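Local coordinates for protein type III effector XopAI (Xanthomonas citri, PDB 6K93) that is a type III effector with a mono-ADP-ribosyltransferase fold, probably acting in host plant cells and probably binding arginine-containing peptides, at residues Q141-N144 and G145-R149. Sequence-based numbering, arbitrary orientation.
Sequences QRWN and GMMQR
The indole of W143 takes M147, one helical turn further on, over one face, while OD1 of N144 lies at its CD1 edge, in the ring plane. CG of M147 stands above the pyrrole part, 3.7 Å from the centroid of the five-membered ring and 30° off its normal, a CH-pi contact displaced toward the rim; its closest ring atom is NE1, at 3.3 Å. SD makes an oblique Met-aromatic contact, 4.5 Å from the centroid of the six-membered ring and 43° off its normal, and reaches CZ2 of W143 at 3.7 Å. W143 has CG anti to its own N (chi1 172°), which sets the indole beside its own carbonyl carbon and turns it forward along the helix, whereas M147, bent at chi2 and chi3, brings SD past the NE1-CE2-CZ2 side and turns CE away from the ring. Beyond this pair the indole meets F123 and L127 of helix 117-128 and V169 of helix 165-174. One residue earlier, CE of M146 rests on CG of R142 at 3.7 Å, touching the aliphatic part of a side chain whose guanidinium forms a salt bridge with E279. The same residues are joined by backbone hydrogen bonds, M147 N to W143 O at 2.8 Å and M146 N to R142 O at 2.9 Å. The arrangement is an i to i+4 Trp-Met pair on the face of helix 136-156 that packs against neighbouring helices of the ADP-ribosyltransferase-fold effector.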
loop_
_atom_site.group_PDB
_atom_site.type_symbol
_atom_site.label_atom_id
_atom_site.label_comp_id
_atom_site.label_asym_id
_atom_site.label_seq_id
_atom_site.Cartn_x
_atom_site.Cartn_y
_atom_site.Cartn_z
ATOM N N GLN A 141 1.234 -16.791 -14.478
ATOM C CA GLN A 141 1.199 -17.946 -13.589
ATOM C C GLN A 141 1.243 -17.502 -12.138
ATOM O O GLN A 141 0.506 -18.032 -11.291
ATOM C CB GLN A 141 2.361 -18.879 -13.904
ATOM C CG GLN A 141 2.189 -19.617 -15.219
ATOM C CD GLN A 141 0.866 -20.352 -15.294
ATOM O OE1 GLN A 141 0.558 -21.178 -14.433
ATOM N NE2 GLN A 141 0.060 -20.034 -16.302
ATOM N N ARG A 142 2.088 -16.511 -11.839
ATOM C CA ARG A 142 2.162 -15.976 -10.482
ATOM C C ARG A 142 0.812 -15.399 -10.051
ATOM O O ARG A 142 0.320 -15.675 -8.951
ATOM C CB ARG A 142 3.247 -14.911 -10.408
ATOM C CG ARG A 142 3.364 -14.301 -9.032
ATOM C CD ARG A 142 4.585 -13.410 -8.861
ATOM N NE ARG A 142 5.240 -13.705 -7.587
ATOM C CZ ARG A 142 6.070 -12.884 -6.950
ATOM N NH1 ARG A 142 6.580 -13.253 -5.785
ATOM N NH2 ARG A 142 6.316 -11.665 -7.421
ATOM N N TRP A 143 0.189 -14.604 -10.928
ATOM C CA TRP A 143 -1.132 -14.030 -10.675
ATOM C C TRP A 143 -2.145 -15.133 -10.374
ATOM O O TRP A 143 -2.866 -15.080 -9.372
ATOM C CB TRP A 143 -1.587 -13.176 -11.898
ATOM C CG TRP A 143 -3.008 -12.735 -11.754
ATOM C CD1 TRP A 143 -4.120 -13.386 -12.229
ATOM C CD2 TRP A 143 -3.490 -11.566 -11.093
ATOM N NE1 TRP A 143 -5.259 -12.717 -11.863
ATOM C CE2 TRP A 143 -4.894 -11.583 -11.179
ATOM C CE3 TRP A 143 -2.873 -10.505 -10.441
ATOM C CZ2 TRP A 143 -5.682 -10.584 -10.612
ATOM C CZ3 TRP A 143 -3.664 -9.502 -9.903
ATOM C CH2 TRP A 143 -5.037 -9.551 -9.993
ATOM N N ASN A 144 -2.211 -16.149 -11.235
ATOM C CA ASN A 144 -3.148 -17.245 -11.014
ATOM C C ASN A 144 -2.913 -17.899 -9.660
ATOM O O ASN A 144 -3.865 -18.234 -8.953
ATOM C CB ASN A 144 -3.020 -18.278 -12.125
ATOM C CG ASN A 144 -3.490 -17.755 -13.467
ATOM O OD1 ASN A 144 -4.173 -16.742 -13.548
ATOM N ND2 ASN A 144 -3.111 -18.450 -14.531
ATOM N N GLY A 145 -1.649 -18.091 -9.283
ATOM C CA GLY A 145 -1.354 -18.697 -7.991
ATOM C C GLY A 145 -1.794 -17.837 -6.825
ATOM O O GLY A 145 -2.301 -18.353 -5.817
ATOM N N MET A 146 -1.584 -16.521 -6.930
ATOM C CA MET A 146 -2.054 -15.622 -5.877
ATOM C C MET A 146 -3.584 -15.625 -5.801
ATOM O O MET A 146 -4.161 -15.636 -4.699
ATOM C CB MET A 146 -1.505 -14.223 -6.113
ATOM C CG MET A 146 -0.048 -14.160 -5.846
ATOM S SD MET A 146 0.494 -12.436 -5.805
ATOM C CE MET A 146 0.636 -12.344 -7.407
ATOM N N MET A 147 -4.267 -15.606 -6.951
ATOM C CA MET A 147 -5.727 -15.653 -6.931
ATOM C C MET A 147 -6.218 -16.920 -6.245
ATOM O O MET A 147 -7.175 -16.890 -5.462
ATOM C CB MET A 147 -6.265 -15.564 -8.357
ATOM C CG MET A 147 -6.138 -14.212 -9.022
ATOM S SD MET A 147 -7.298 -12.989 -8.349
ATOM C CE MET A 147 -8.850 -13.659 -8.914
ATOM N N GLN A 148 -5.626 -18.059 -6.592
ATOM C CA GLN A 148 -6.010 -19.315 -5.948
ATOM C C GLN A 148 -5.751 -19.266 -4.448
ATOM O O GLN A 148 -6.600 -19.682 -3.652
ATOM C CB GLN A 148 -5.263 -20.483 -6.589
ATOM C CG GLN A 148 -5.672 -21.860 -6.081
ATOM C CD GLN A 148 -7.134 -22.206 -6.335
ATOM O OE1 GLN A 148 -7.776 -21.657 -7.229
ATOM N NE2 GLN A 148 -7.664 -23.128 -5.537
ATOM N N ARG A 149 -4.588 -18.752 -4.043
ATOM C CA ARG A 149 -4.267 -18.674 -2.621
ATOM C C ARG A 149 -5.290 -17.833 -1.876
ATOM O O ARG A 149 -5.720 -18.195 -0.774
ATOM C CB ARG A 149 -2.851 -18.110 -2.422
ATOM C CG ARG A 149 -2.489 -17.780 -0.983
ATOM C CD ARG A 149 -1.066 -17.245 -0.833
ATOM N NE ARG A 149 -0.690 -17.121 0.585
ATOM C CZ ARG A 149 -0.287 -15.996 1.163
ATOM N NH1 ARG A 149 -0.183 -14.885 0.465
ATOM N NH2 ARG A 149 0.014 -15.989 2.455
#